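Local coordinates for protein beta-glucosidase (Chaetomella raphigera, PDB 6JXG) that probably hydrolyses terminal, non-reducing beta-D-glucosyl residues to release beta-D-glucose, as a secreted glycoside hydrolase family 3 enzyme of cellulose breakdown, at residues A[106-118]-A[125-138]. Numbering follows the deposited sequence.
Sequences QLGPVAGPIGKIP and EGFSPDPYLNGLAM
Two bends in the Met138 side chain, chi2 -63° and chi3 -65°, fold its thioether back against Pro109 and Ala111: Met138 CE lies 3.6 Å from Pro109 CG and also meets Ala111 CB, while SD rests by the peptide joining Val110 to Ala111. Asn134, with CG anti to the backbone N (chi1 -165°), carries its amide from the first turn of helix 131-147 toward Ile114; Ile114 CG2 is 4.0 Å from Asn134 ND2. Asn134 ND2 gives one nearly straight hydrogen bond to Ser128 O (2.9 Å), in the carbonyl plane and on a lone pair, and a second to water 1. This water donates to Val110 O and Pro113 O and accepts from Phe127 N, so four protein atoms grip it. Two more waters tie backbone to backbone: one runs from Val110 N to Glu125 O, the other from Ser128 N to Ile114 O. Phe127 CE2 lies 3.7 Å from Pro109 CB; Ala137 CB sits over one ring face and the Val110-Glu125 water over the other, both offset toward the rim. Further along, Ile114 CG1 and CD1 lie against Pro129 CA, 4.0 Å from each. With an alanine at Asn134, Ser128 O and the four-bonded water are each likely to lose a donor, and a gap to open beside Ile114. Asp130 caps the helix, its OD2 accepting from Leu133 N through the anti lone pair, and its OD1 forms a salt bridge with Arg560. The contact packs the early part of the loop after strand 105-106 of the TIM-barrel-like N-terminal domain against its later part and the first turns of helix 131-147. With no direct hydrogen bond between 106-118 and 125-138, their polar link rests on waters serving backbone groups and Asn134 ND2, with apolar packing and a CA-H...O contact from Gly126 to Val110 O beside it, while Asn134 OD1 is buried without a partner.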
# COMPACT_ATOMS: atom_id res chain seq x y z
N GLN A 106 0.88 -15.19 -3.16
CA GLN A 106 -0.14 -14.21 -2.79
C GLN A 106 0.18 -12.91 -3.51
O GLN A 106 1.29 -12.37 -3.32
CB GLN A 106 -0.18 -14.02 -1.29
CG GLN A 106 -1.39 -13.26 -0.79
CD GLN A 106 -2.71 -13.92 -1.09
OE1 GLN A 106 -2.82 -15.14 -1.23
NE2 GLN A 106 -3.76 -13.10 -1.14
N LEU A 107 -0.80 -12.35 -4.24
CA LEU A 107 -0.50 -11.28 -5.19
C LEU A 107 -0.55 -9.92 -4.47
O LEU A 107 -1.52 -9.15 -4.62
CB LEU A 107 -1.47 -11.35 -6.41
CG LEU A 107 -1.28 -12.67 -7.20
CD1 LEU A 107 -2.33 -12.75 -8.28
CD2 LEU A 107 0.12 -12.84 -7.78
N GLY A 108 0.48 -9.66 -3.66
CA GLY A 108 0.73 -8.33 -3.08
C GLY A 108 2.07 -8.43 -2.31
O GLY A 108 2.64 -9.53 -2.15
N PRO A 109 2.53 -7.33 -1.74
CA PRO A 109 1.90 -6.06 -1.65
C PRO A 109 2.19 -5.13 -2.86
O PRO A 109 2.79 -5.52 -3.81
CB PRO A 109 2.47 -5.48 -0.37
CG PRO A 109 3.91 -5.99 -0.32
CD PRO A 109 3.84 -7.34 -1.06
N VAL A 110 1.62 -3.94 -2.80
CA VAL A 110 1.60 -3.01 -3.92
C VAL A 110 2.57 -1.86 -3.73
O VAL A 110 2.35 -0.99 -2.86
CB VAL A 110 0.16 -2.50 -4.14
CG1 VAL A 110 0.15 -1.42 -5.21
CG2 VAL A 110 -0.81 -3.65 -4.53
N ALA A 111 3.65 -1.88 -4.50
CA ALA A 111 4.62 -0.76 -4.61
C ALA A 111 4.37 0.22 -5.75
O ALA A 111 5.02 1.27 -5.80
CB ALA A 111 6.02 -1.28 -4.81
N GLY A 112 3.51 -0.16 -6.69
CA GLY A 112 3.21 0.62 -7.93
C GLY A 112 1.73 0.33 -8.25
O GLY A 112 1.34 -0.80 -8.53
N PRO A 113 0.88 1.35 -8.23
CA PRO A 113 1.16 2.77 -8.07
C PRO A 113 1.62 3.16 -6.63
O PRO A 113 1.18 2.54 -5.60
CB PRO A 113 -0.18 3.38 -8.32
CG PRO A 113 -1.18 2.34 -7.82
CD PRO A 113 -0.57 1.06 -8.30
N ILE A 114 2.44 4.19 -6.55
CA ILE A 114 2.72 4.83 -5.26
C ILE A 114 1.59 5.82 -4.94
O ILE A 114 1.32 6.10 -3.76
CB ILE A 114 4.10 5.53 -5.18
CG1 ILE A 114 4.17 6.78 -6.07
CG2 ILE A 114 5.27 4.58 -5.50
CD1 ILE A 114 5.52 7.55 -5.90
N GLY A 115 0.91 6.35 -5.98
CA GLY A 115 -0.16 7.30 -5.82
C GLY A 115 0.24 8.77 -6.05
O GLY A 115 -0.28 9.62 -5.38
N LYS A 116 1.12 9.02 -7.03
CA LYS A 116 1.54 10.36 -7.44
C LYS A 116 0.36 11.23 -7.90
O LYS A 116 0.43 12.49 -7.77
CB LYS A 116 2.58 10.28 -8.58
CG LYS A 116 2.23 11.16 -9.80
CD LYS A 116 2.71 10.54 -11.01
CE LYS A 116 1.96 10.66 -12.27
NZ LYS A 116 2.20 11.84 -13.10
N ILE A 117 -0.70 10.58 -8.39
CA ILE A 117 -1.95 11.26 -8.83
C ILE A 117 -3.02 10.99 -7.81
O ILE A 117 -3.48 9.83 -7.66
CB ILE A 117 -2.43 10.82 -10.23
CG1 ILE A 117 -1.34 11.06 -11.27
CG2 ILE A 117 -3.76 11.46 -10.57
CD1 ILE A 117 -1.55 10.35 -12.57
N PRO A 118 -3.45 12.03 -7.08
CA PRO A 118 -4.33 11.76 -5.92
C PRO A 118 -5.68 11.08 -6.28
O PRO A 118 -6.27 10.35 -5.44
CB PRO A 118 -4.51 13.13 -5.30
CG PRO A 118 -4.16 14.09 -6.38
CD PRO A 118 -3.17 13.46 -7.29
N GLU A 125 -4.62 0.65 -2.35
CA GLU A 125 -4.00 -0.66 -2.22
C GLU A 125 -2.53 -0.58 -1.81
O GLU A 125 -1.96 -1.56 -1.26
CB GLU A 125 -4.02 -1.41 -3.56
CG GLU A 125 -5.37 -1.67 -4.21
CD GLU A 125 -5.37 -2.85 -5.15
OE1 GLU A 125 -4.96 -3.98 -4.75
OE2 GLU A 125 -5.83 -2.68 -6.31
N GLY A 126 -1.92 0.57 -2.09
CA GLY A 126 -0.52 0.81 -1.89
C GLY A 126 -0.14 1.43 -0.55
O GLY A 126 -0.89 1.39 0.39
N PHE A 127 1.09 1.99 -0.51
CA PHE A 127 1.78 2.37 0.70
C PHE A 127 2.32 3.80 0.67
O PHE A 127 3.37 4.12 1.25
CB PHE A 127 2.94 1.39 0.98
CG PHE A 127 2.51 0.03 1.44
CD1 PHE A 127 1.48 -0.14 2.42
CD2 PHE A 127 3.23 -1.08 1.03
CE1 PHE A 127 1.17 -1.41 2.89
CE2 PHE A 127 2.90 -2.36 1.51
CZ PHE A 127 1.90 -2.52 2.41
N SER A 128 1.62 4.65 -0.06
CA SER A 128 1.85 6.14 -0.11
C SER A 128 2.77 6.62 -1.22
O SER A 128 3.64 5.91 -1.68
CB SER A 128 2.31 6.71 1.22
OG SER A 128 3.69 6.77 1.33
N PRO A 129 2.61 7.90 -1.59
CA PRO A 129 3.51 8.54 -2.55
C PRO A 129 4.84 9.02 -1.96
O PRO A 129 5.64 9.63 -2.68
CB PRO A 129 2.69 9.76 -3.06
CG PRO A 129 1.83 10.10 -1.94
CD PRO A 129 1.42 8.75 -1.34
N ASP A 130 5.14 8.64 -0.72
CA ASP A 130 6.48 8.79 -0.17
C ASP A 130 7.28 7.50 -0.30
O ASP A 130 6.91 6.45 0.23
CB ASP A 130 6.46 9.15 1.31
CG ASP A 130 7.85 9.38 1.82
OD1 ASP A 130 8.37 10.50 1.49
OD2 ASP A 130 8.43 8.46 2.45
N PRO A 131 8.41 7.54 -1.02
CA PRO A 131 9.05 6.28 -1.30
C PRO A 131 9.66 5.62 -0.06
O PRO A 131 9.78 4.37 -0.05
CB PRO A 131 10.16 6.68 -2.30
CG PRO A 131 10.42 8.13 -2.08
CD PRO A 131 9.02 8.65 -1.73
N TYR A 132 10.09 6.40 0.95
CA TYR A 132 10.72 5.82 2.13
C TYR A 132 9.67 5.04 2.95
O TYR A 132 9.91 3.87 3.36
CB TYR A 132 11.38 6.92 3.00
CG TYR A 132 12.09 6.36 4.17
CD1 TYR A 132 13.37 5.89 4.06
CD2 TYR A 132 11.46 6.23 5.39
CE1 TYR A 132 14.05 5.36 5.18
CE2 TYR A 132 12.08 5.66 6.45
CZ TYR A 132 13.38 5.23 6.36
OH TYR A 132 13.97 4.67 7.54
N LEU A 133 8.56 5.71 3.25
CA LEU A 133 7.46 5.06 3.98
C LEU A 133 6.98 3.84 3.24
O LEU A 133 6.73 2.74 3.81
CB LEU A 133 6.29 6.01 4.20
CG LEU A 133 5.02 5.50 4.90
CD1 LEU A 133 5.39 5.00 6.27
CD2 LEU A 133 4.00 6.61 5.00
N ASN A 134 6.76 4.04 1.94
CA ASN A 134 6.33 2.96 1.05
C ASN A 134 7.27 1.74 1.12
O ASN A 134 6.85 0.60 1.42
CB ASN A 134 6.18 3.51 -0.36
CG ASN A 134 5.40 2.60 -1.28
OD1 ASN A 134 5.69 1.41 -1.40
ND2 ASN A 134 4.36 3.15 -1.92
N GLY A 135 8.54 1.99 0.93
CA GLY A 135 9.59 0.97 1.09
C GLY A 135 9.63 0.24 2.43
O GLY A 135 9.63 -0.97 2.39
N LEU A 136 9.55 0.93 3.58
CA LEU A 136 9.46 0.27 4.89
C LEU A 136 8.17 -0.58 5.02
O LEU A 136 8.19 -1.68 5.59
CB LEU A 136 9.56 1.26 6.06
CG LEU A 136 10.99 1.45 6.65
CD1 LEU A 136 11.64 0.22 7.28
CD2 LEU A 136 11.89 1.97 5.58
N ALA A 137 7.07 -0.08 4.49
CA ALA A 137 5.84 -0.86 4.49
C ALA A 137 5.97 -2.14 3.61
O ALA A 137 5.55 -3.21 4.06
CB ALA A 137 4.65 -0.02 4.08
N MET A 138 6.57 -2.01 2.44
CA MET A 138 6.82 -3.10 1.53
C MET A 138 7.67 -4.17 2.21
O MET A 138 7.26 -5.34 2.21
CB MET A 138 7.50 -2.66 0.21
CG MET A 138 6.65 -1.90 -0.80
SD MET A 138 5.28 -2.75 -1.46
CE MET A 138 6.11 -4.05 -2.37
O HOH W 1 2.28 1.70 -3.30
O HOH W 2 0.20 -2.81 -0.38
O HOH W 3 -0.54 4.95 -2.08